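Local coordinates for protein ofchtiv-allosamidin (Ostrinia furnacalis, PDB 6JMB) that probably hydrolyses chitin as an insect group IV chitinase of glycosyl hydrolase family 18, and binds the inhibitor allosamidin in its substrate cleft, at residues I5-Y10 and V185-V190; F23-I28 and R60-Q65; Y38-I43 and M343-E348. One frame throughout, in Å; residues are numbered along the deposited sequence. Where two conformers were deposited one is given.

Contact 1. Residues I5-Y10 and V185-V190; sequences IVVCYY and VDYIGV. With AMI (allosamizoline), chain C.
I5 and V7 reach inward from strand 5-11 to meet the ring of Y187, which comes from the far side of the barrel interior. At Y187 the first torsion (chi1 56°) places CG between the backbone N and the carbonyl carbon, and from CB the ring is thrown across toward the N-terminal strand. Near its root, CG and CD2 lie under I5 CD1, with Y187 CD2 3.6 Å from that methyl. CE2 is almost as near, and the contact is a CH-pi one: I5 CD1 stands over one ring face, 26° off the normal and displaced toward the rim. Further out the partner changes. Y187 CE1 and CZ face V7, with CZ 3.7 Å from V7 CG2. The methyl stands oblique to the ring here. At the tip, Y187 OH sits against both V7 branches, 3.5 Å from CG2 and 3.6 Å from CG1. The two strands belong to the eight-stranded parallel beta-barrel of a TIM-barrel domain and are not neighbours in it; each faces the other through the core, with V7 CA 8.3 Å from G189 CA. The ring of Y187 also meets that of H35 edge-to-face and touches T162 of strand 160-165. Two residues beyond V7, Y9 lines the allosamizoline pocket. The dimethylamino end of the ligand lies over one face of the Y9 ring: C9 is 3.5 Å above its plane, and C8 approaches Y9 CE2 to 3.4 Å. The Y9 hydroxyl is hydrogen-bonded to D122, an aspartate of the DxxDxDxE signature of this family.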
# COMPACT_ATOMS: atom_id res chain seq x y z
N ILE A 5 -1.86 -13.48 -7.39
CA ILE A 5 -1.14 -13.33 -6.13
C ILE A 5 -1.85 -12.33 -5.23
O ILE A 5 -2.63 -11.47 -5.67
CB ILE A 5 0.35 -12.95 -6.32
CG1 ILE A 5 0.49 -11.58 -6.98
CG2 ILE A 5 1.08 -14.04 -7.11
CD1 ILE A 5 1.94 -11.13 -7.11
N VAL A 6 -1.60 -12.47 -3.93
CA VAL A 6 -2.12 -11.57 -2.91
C VAL A 6 -0.92 -11.11 -2.10
O VAL A 6 -0.29 -11.91 -1.39
CB VAL A 6 -3.15 -12.27 -2.01
CG1 VAL A 6 -3.63 -11.33 -0.92
CG2 VAL A 6 -4.33 -12.76 -2.83
N VAL A 7 -0.58 -9.83 -2.22
CA VAL A 7 0.63 -9.27 -1.61
C VAL A 7 0.19 -8.50 -0.37
O VAL A 7 -0.43 -7.43 -0.47
CB VAL A 7 1.38 -8.37 -2.60
CG1 VAL A 7 2.63 -7.78 -1.96
CG2 VAL A 7 1.74 -9.15 -3.86
N CYS A 8 0.50 -9.04 0.81
CA CYS A 8 0.06 -8.46 2.08
C CYS A 8 1.22 -7.70 2.71
O CYS A 8 2.22 -8.32 3.09
CB CYS A 8 -0.34 -9.57 3.05
SG CYS A 8 -1.75 -10.56 2.54
N TYR A 9 1.05 -6.40 2.90
CA TYR A 9 2.01 -5.63 3.68
C TYR A 9 1.62 -5.64 5.15
O TYR A 9 0.43 -5.57 5.50
CB TYR A 9 2.06 -4.18 3.21
CG TYR A 9 2.85 -3.98 1.95
CD1 TYR A 9 2.29 -4.15 0.70
CD2 TYR A 9 4.19 -3.60 2.02
CE1 TYR A 9 3.03 -3.96 -0.44
CE2 TYR A 9 4.94 -3.41 0.88
CZ TYR A 9 4.35 -3.57 -0.35
OH TYR A 9 5.07 -3.37 -1.51
N TYR A 10 2.63 -5.72 6.02
CA TYR A 10 2.43 -5.66 7.47
C TYR A 10 3.20 -4.46 8.00
O TYR A 10 4.44 -4.42 7.94
CB TYR A 10 2.92 -6.96 8.11
CG TYR A 10 2.91 -6.98 9.63
CD1 TYR A 10 1.94 -6.29 10.36
CD2 TYR A 10 3.86 -7.70 10.32
CE1 TYR A 10 1.94 -6.33 11.76
CE2 TYR A 10 3.85 -7.75 11.70
CZ TYR A 10 2.90 -7.06 12.41
OH TYR A 10 2.92 -7.12 13.79
N VAL A 185 11.85 -6.34 -12.29
CA VAL A 185 11.12 -6.73 -11.09
C VAL A 185 10.24 -7.93 -11.38
O VAL A 185 9.83 -8.18 -12.52
CB VAL A 185 10.30 -5.57 -10.49
CG1 VAL A 185 11.21 -4.40 -10.14
CG2 VAL A 185 9.20 -5.12 -11.46
N ASP A 186 9.96 -8.69 -10.32
CA ASP A 186 8.98 -9.77 -10.43
C ASP A 186 7.58 -9.22 -10.61
O ASP A 186 6.77 -9.78 -11.35
CB ASP A 186 9.09 -10.67 -9.21
CG ASP A 186 10.37 -11.46 -9.20
OD1 ASP A 186 10.44 -12.47 -9.92
OD2 ASP A 186 11.33 -11.04 -8.52
N TYR A 187 7.26 -8.11 -9.93
CA TYR A 187 6.00 -7.42 -10.15
C TYR A 187 6.11 -6.01 -9.60
O TYR A 187 7.02 -5.69 -8.82
CB TYR A 187 4.79 -8.15 -9.54
CG TYR A 187 4.90 -8.43 -8.07
CD1 TYR A 187 4.66 -7.43 -7.13
CD2 TYR A 187 5.22 -9.70 -7.60
CE1 TYR A 187 4.76 -7.69 -5.77
CE2 TYR A 187 5.32 -9.97 -6.25
CZ TYR A 187 5.09 -8.96 -5.33
OH TYR A 187 5.19 -9.22 -3.99
N ILE A 188 5.16 -5.18 -10.02
CA ILE A 188 5.02 -3.80 -9.58
C ILE A 188 3.74 -3.70 -8.76
O ILE A 188 2.64 -3.98 -9.26
CB ILE A 188 4.96 -2.85 -10.78
CG1 ILE A 188 6.28 -2.86 -11.55
CG2 ILE A 188 4.63 -1.44 -10.33
CD1 ILE A 188 6.27 -1.97 -12.77
N GLY A 189 3.88 -3.30 -7.50
CA GLY A 189 2.72 -3.03 -6.67
C GLY A 189 2.30 -1.58 -6.82
O GLY A 189 2.96 -0.69 -6.29
N VAL A 190 1.22 -1.33 -7.57
CA VAL A 190 0.79 0.04 -7.81
C VAL A 190 -0.07 0.49 -6.64
O VAL A 190 -1.06 -0.17 -6.28
CB VAL A 190 0.02 0.16 -9.14
CG1 VAL A 190 -0.30 1.61 -9.44
CG2 VAL A 190 0.84 -0.45 -10.28
C1 AMI C . 1.91 3.36 1.59
C2 AMI C . 3.44 3.55 1.94
C3 AMI C . 3.47 3.57 3.39
C4 AMI C . 2.09 4.21 3.81
C5 AMI C . 1.17 3.47 2.96
C6 AMI C . -0.24 4.15 2.82
C7 AMI C . 3.10 1.61 0.94
C8 AMI C . 4.81 -0.10 0.14
C9 AMI C . 2.30 -0.55 -0.17
N2 AMI C . 4.05 2.52 1.42
N7 AMI C . 3.41 0.32 0.30
O3 AMI C . 4.61 4.29 3.87
O4 AMI C . 1.70 3.97 5.16
O6 AMI C . -0.05 5.48 2.39
O7 AMI C . 1.81 2.01 1.10

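Contact 2. Residues F23-I28 and R60-Q65; sequences FDVDDI and RGNFKQ
The carboxamide of N62 receives V25 CG2 obliquely, from above its plane, with the methyl 3.4 Å from N62 OD1 and less close to CG and ND2. At the ends of this flat group, ND2 is hydrogen-bonded to Y38 and OD1 accepts from a water 2.8 Å away, which fixes its rotation. The same water accepts from V25 N at 2.9 Å, joining the two segments beside the apolar contact. On the turn side, the F23 ring carries D27 CB over the centre of one face, while F352 meets it edge-to-face. In the TIM barrel, 23-28 belongs to the connection leaving strand 5-11, and helix 62-67 to the one leaving strand 35-43. V25 has CG1 anti to the backbone N (chi1 168°), which brings this methyl 3.6 Å from the backbone oxygen Q65 O and leaves CG2 for N62. With V25 cut back to an alanine, both methyls go, and a gap would probably open between the short 3-10 turn and the start of helix 62-67, leaving the water as the main link between them. The turn is braced from within: D27 OD2 accepts from D24 N through its anti lone pair, 2.9 Å and nearly straight at 176°.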
# COMPACT_ATOMS: atom_id res chain seq x y z
N PHE A 23 -1.45 -5.87 16.96
CA PHE A 23 -1.35 -6.84 15.88
C PHE A 23 0.11 -7.24 15.76
O PHE A 23 0.94 -6.43 15.35
CB PHE A 23 -1.89 -6.27 14.57
CG PHE A 23 -2.04 -7.29 13.46
CD1 PHE A 23 -0.93 -7.75 12.78
CD2 PHE A 23 -3.29 -7.75 13.09
CE1 PHE A 23 -1.06 -8.68 11.75
CE2 PHE A 23 -3.43 -8.67 12.07
CZ PHE A 23 -2.32 -9.13 11.40
N ASP A 24 0.41 -8.48 16.12
CA ASP A 24 1.75 -9.04 16.13
C ASP A 24 1.91 -9.99 14.95
O ASP A 24 0.95 -10.31 14.24
CB ASP A 24 2.00 -9.82 17.42
CG ASP A 24 1.78 -8.99 18.67
OD1 ASP A 24 2.05 -7.78 18.64
OD2 ASP A 24 1.34 -9.57 19.69
N VAL A 25 3.14 -10.49 14.77
CA VAL A 25 3.38 -11.48 13.72
C VAL A 25 2.42 -12.66 13.85
O VAL A 25 1.89 -13.15 12.85
CB VAL A 25 4.85 -11.94 13.72
CG1 VAL A 25 5.03 -13.18 12.84
CG2 VAL A 25 5.76 -10.82 13.24
N ASP A 26 2.17 -13.11 15.08
CA ASP A 26 1.32 -14.29 15.22
C ASP A 26 -0.17 -14.01 15.02
O ASP A 26 -0.97 -14.94 15.14
CB ASP A 26 1.60 -15.04 16.53
CG ASP A 26 1.20 -14.27 17.77
OD1 ASP A 26 0.63 -13.16 17.66
OD2 ASP A 26 1.45 -14.79 18.88
N ASP A 27 -0.54 -12.77 14.71
CA ASP A 27 -1.89 -12.45 14.27
C ASP A 27 -2.07 -12.64 12.77
O ASP A 27 -3.21 -12.59 12.29
CB ASP A 27 -2.24 -11.01 14.66
CG ASP A 27 -2.53 -10.87 16.13
OD1 ASP A 27 -3.51 -11.49 16.60
OD2 ASP A 27 -1.78 -10.16 16.83
N ILE A 28 -0.99 -12.84 12.03
CA ILE A 28 -1.05 -13.01 10.59
C ILE A 28 -1.54 -14.41 10.27
O ILE A 28 -1.06 -15.40 10.84
CB ILE A 28 0.33 -12.77 9.96
CG1 ILE A 28 0.78 -11.33 10.20
CG2 ILE A 28 0.31 -13.12 8.47
CD1 ILE A 28 2.19 -11.05 9.76
N ARG A 60 14.25 -8.71 19.68
CA ARG A 60 13.07 -9.53 19.97
C ARG A 60 12.74 -10.51 18.85
O ARG A 60 11.71 -11.19 18.93
CB ARG A 60 11.87 -8.64 20.30
CG ARG A 60 12.08 -7.82 21.57
CD ARG A 60 10.98 -6.80 21.81
NE ARG A 60 9.68 -7.44 22.05
CZ ARG A 60 8.51 -6.84 21.87
NH1 ARG A 60 8.44 -5.60 21.42
NH2 ARG A 60 7.39 -7.52 22.12
N GLY A 61 13.59 -10.60 17.82
CA GLY A 61 13.47 -11.63 16.81
C GLY A 61 12.33 -11.47 15.84
O GLY A 61 11.89 -12.47 15.26
N ASN A 62 11.85 -10.25 15.62
CA ASN A 62 10.63 -10.07 14.83
C ASN A 62 10.84 -10.41 13.35
O ASN A 62 9.95 -10.99 12.73
CB ASN A 62 10.07 -8.66 15.00
CG ASN A 62 8.56 -8.62 14.92
OD1 ASN A 62 7.87 -9.41 15.57
ND2 ASN A 62 8.04 -7.70 14.12
N PHE A 63 12.00 -10.05 12.77
CA PHE A 63 12.29 -10.44 11.40
C PHE A 63 12.13 -11.95 11.24
O PHE A 63 11.47 -12.43 10.31
CB PHE A 63 13.74 -10.11 11.04
CG PHE A 63 14.05 -8.65 10.74
CD1 PHE A 63 13.15 -7.79 10.12
CD2 PHE A 63 15.31 -8.17 11.04
CE1 PHE A 63 13.52 -6.46 9.84
CE2 PHE A 63 15.68 -6.86 10.77
CZ PHE A 63 14.79 -6.01 10.17
N LYS A 64 12.76 -12.71 12.15
CA LYS A 64 12.78 -14.16 12.03
C LYS A 64 11.42 -14.77 12.36
O LYS A 64 11.03 -15.77 11.74
CB LYS A 64 13.87 -14.73 12.93
CG LYS A 64 14.06 -16.23 12.82
CD LYS A 64 14.55 -16.63 11.44
CE LYS A 64 15.00 -18.09 11.42
NZ LYS A 64 15.07 -18.64 10.04
N GLN A 65 10.68 -14.19 13.30
CA GLN A 65 9.33 -14.69 13.55
C GLN A 65 8.47 -14.54 12.30
O GLN A 65 7.69 -15.44 11.95
CB GLN A 65 8.69 -13.94 14.71
CG GLN A 65 9.25 -14.29 16.07
CD GLN A 65 8.57 -13.53 17.18
OE1 GLN A 65 9.22 -12.92 18.03
NE2 GLN A 65 7.24 -13.54 17.17
O HOH W 1 5.28 -9.51 16.54

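Contact 3. Residues Y38-I43 and M343-E348; sequences YAFIGI and MLWSIE. With AMI (allosamizoline), chain C; NAA (2-acetamido-2-deoxy-beta-D-allopyranose), chain B.
Segments 38-43 and 343-348 run up to the same mouth of the TIM barrel on strands that flank strand 5-11, so no backbone pairing links them; their closest CA atoms, those of A39 and S346, stand 9.6 Å apart. Each backbone contains a non-proline cis peptide, A39-F40 in one and W345-S346 in the other, as in other family 18 chitinases, where such bonds turn side chains into the substrate cleft. W345 is the floor of that cleft. With CG anti to the backbone N (chi1 -175°), its indole extends beneath allosamizoline. Allosamizoline C5 rides 3.5 Å above one face, displaced toward the rim, and S346 CB backs the opposite face. The far corner, W345 CH2, points at segment 38-43. A39 CB meets it at the ring edge, 3.8 Å away, while F40 CE2 comes to 3.6 Å obliquely. The F40 ring and the six-membered ring of W345 are nearly parallel (15° between planes) but offset, with centroids 5.6 Å apart, so there is little face-to-face overlap and the two rings lie side by side. A39 CB serves twice, since it also lies over the centre of one F40 face. From that ring, CE2 reaches 3.6 Å to allosamizoline O3 and passes close to O6 of the adjoining N-acetylallosamine, so F40 touches both units of the inhibitor. Behind W345, S346 OG donates to E348 OE2, and E348 OE1 is hydrogen-bonded to G11 of strand 5-11. The indole's one polar atom is used on the inhibitor: W345 NE1 donates at the ring edge, in plane, to the acetamido oxygen O7 of N-acetylallosamine, 2.9 Å away with an N-H...O angle of 162°.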
# COMPACT_ATOMS: atom_id res chain seq x y z
N TYR A 38 7.38 -7.35 5.10
CA TYR A 38 7.71 -6.73 6.38
C TYR A 38 8.05 -5.26 6.15
O TYR A 38 9.09 -4.95 5.56
CB TYR A 38 8.91 -7.47 6.97
CG TYR A 38 9.25 -7.16 8.42
CD1 TYR A 38 9.88 -5.98 8.80
CD2 TYR A 38 8.97 -8.10 9.40
CE1 TYR A 38 10.19 -5.72 10.14
CE2 TYR A 38 9.29 -7.86 10.74
CZ TYR A 38 9.89 -6.68 11.09
OH TYR A 38 10.19 -6.46 12.42
N ALA A 39 7.21 -4.35 6.63
CA ALA A 39 7.45 -2.92 6.48
C ALA A 39 7.84 -2.35 7.84
O ALA A 39 7.13 -2.59 8.82
CB ALA A 39 6.18 -2.23 6.00
N PHE A 40 8.94 -1.59 7.93
CA PHE A 40 9.90 -1.25 6.87
C PHE A 40 11.31 -1.35 7.44
O PHE A 40 11.51 -1.15 8.66
CB PHE A 40 9.75 0.21 6.44
CG PHE A 40 8.55 0.49 5.59
CD1 PHE A 40 8.51 0.05 4.29
CD2 PHE A 40 7.50 1.24 6.08
CE1 PHE A 40 7.41 0.32 3.49
CE2 PHE A 40 6.39 1.53 5.29
CZ PHE A 40 6.35 1.06 3.99
N ILE A 41 12.28 -1.61 6.58
CA ILE A 41 13.67 -1.29 6.86
C ILE A 41 14.01 0.02 6.16
O ILE A 41 13.23 0.55 5.37
CB ILE A 41 14.64 -2.42 6.47
CG1 ILE A 41 14.61 -2.67 4.96
CG2 ILE A 41 14.34 -3.69 7.26
CD1 ILE A 41 15.72 -3.61 4.48
N GLY A 42 15.19 0.55 6.45
CA GLY A 42 15.62 1.81 5.87
C GLY A 42 17.05 1.77 5.38
O GLY A 42 17.67 0.70 5.32
N ILE A 43 17.59 2.93 5.03
CA ILE A 43 18.98 3.06 4.61
C ILE A 43 19.55 4.34 5.17
O ILE A 43 18.83 5.24 5.61
CB ILE A 43 19.16 3.07 3.07
CG1 ILE A 43 18.60 4.37 2.48
CG2 ILE A 43 18.51 1.86 2.43
CD1 ILE A 43 19.00 4.60 1.03
N MET A 343 -2.58 -6.16 -4.12
CA MET A 343 -1.68 -5.77 -3.04
C MET A 343 -2.51 -5.00 -2.03
O MET A 343 -3.43 -4.27 -2.40
CB MET A 343 -0.58 -4.86 -3.61
CG MET A 343 0.36 -4.26 -2.59
SD MET A 343 1.62 -3.21 -3.35
CE MET A 343 0.70 -1.70 -3.68
N LEU A 344 -2.21 -5.16 -0.74
CA LEU A 344 -2.97 -4.47 0.28
C LEU A 344 -2.06 -3.76 1.28
O LEU A 344 -1.09 -4.33 1.77
CB LEU A 344 -3.93 -5.41 1.02
CG LEU A 344 -3.23 -6.58 1.71
CD1 LEU A 344 -3.79 -6.81 3.11
CD2 LEU A 344 -3.37 -7.84 0.87
N TRP A 345 -2.41 -2.52 1.58
CA TRP A 345 -1.86 -1.80 2.72
C TRP A 345 -3.03 -1.57 3.67
O TRP A 345 -3.93 -0.79 3.35
CB TRP A 345 -1.27 -0.45 2.32
CG TRP A 345 -0.61 0.16 3.50
CD1 TRP A 345 -1.21 0.96 4.45
CD2 TRP A 345 0.73 -0.05 3.94
NE1 TRP A 345 -0.29 1.28 5.44
CE2 TRP A 345 0.90 0.67 5.15
CE3 TRP A 345 1.81 -0.77 3.42
CZ2 TRP A 345 2.11 0.68 5.84
CZ3 TRP A 345 3.01 -0.75 4.11
CH2 TRP A 345 3.15 -0.03 5.31
N SER A 346 -3.05 -2.25 4.83
CA SER A 346 -2.08 -3.25 5.29
C SER A 346 -2.87 -4.20 6.19
O SER A 346 -3.98 -3.86 6.64
CB SER A 346 -0.95 -2.59 6.08
OG SER A 346 -1.46 -1.67 7.03
N ILE A 347 -2.30 -5.37 6.45
CA ILE A 347 -3.07 -6.47 7.02
C ILE A 347 -3.56 -6.15 8.43
O ILE A 347 -4.63 -6.62 8.85
CB ILE A 347 -2.26 -7.78 6.95
CG1 ILE A 347 -3.14 -8.99 7.28
CG2 ILE A 347 -1.02 -7.70 7.84
CD1 ILE A 347 -2.45 -10.33 7.01
N GLU A 348 -2.81 -5.33 9.18
CA GLU A 348 -3.10 -5.12 10.58
C GLU A 348 -4.34 -4.27 10.83
O GLU A 348 -4.73 -4.12 12.00
CB GLU A 348 -1.88 -4.52 11.29
CG GLU A 348 -1.57 -3.09 10.88
CD GLU A 348 -0.65 -2.99 9.68
OE1 GLU A 348 -0.32 -4.03 9.06
OE2 GLU A 348 -0.25 -1.86 9.35
C1 AMI C . 1.91 3.36 1.59
C2 AMI C . 3.44 3.55 1.94
C3 AMI C . 3.47 3.57 3.39
C4 AMI C . 2.09 4.21 3.81
C5 AMI C . 1.17 3.47 2.96
C6 AMI C . -0.24 4.15 2.82
C7 AMI C . 3.10 1.61 0.94
C8 AMI C . 4.81 -0.10 0.14
C9 AMI C . 2.30 -0.55 -0.17
N2 AMI C . 4.05 2.52 1.42
N7 AMI C . 3.41 0.32 0.30
O3 AMI C . 4.61 4.29 3.87
O4 AMI C . 1.70 3.97 5.16
O6 AMI C . -0.05 5.48 2.39
O7 AMI C . 1.81 2.01 1.10
C1 NAA B . 2.23 4.88 6.07
C2 NAA B . 1.40 4.85 7.35
C3 NAA B . 2.00 5.66 8.43
C4 NAA B . 3.43 5.22 8.71
C5 NAA B . 4.23 5.28 7.42
C6 NAA B . 5.65 4.80 7.58
C7 NAA B . -1.10 4.46 6.95
C8 NAA B . -2.45 5.02 6.48
N2 NAA B . 0.06 5.38 6.92
O3 NAA B . 1.97 7.06 8.02
O4 NAA B . 4.09 6.06 9.68
O5 NAA B . 3.60 4.42 6.42
O6 NAA B . 6.30 4.99 6.34
O7 NAA B . -0.98 3.36 7.34

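In the fold
From the N terminus, strand 5-11 opens the barrel and enters contact 1, which closes only at strand 187-190, across the core. Contact 2 is nested within that loop, joining the connection after strand 5-11 to helix 62-67. Contact 3 crosses both: it starts on strand 35-43, inside each of the other two loops, and ends at 343-348, where the last barrel strand comes back beside the first. Strand 5-11 therefore lies between the two halves of contact 3, probably hydrogen-bonded to 343-348 through V7 O to L344 N and Y9 O to I347 N. Y10 OH is hydrogen-bonded to F23 O, linking contacts 1 and 2. Contacts 1 and 3 meet at allosamizoline, whereas contact 2 lies farther out.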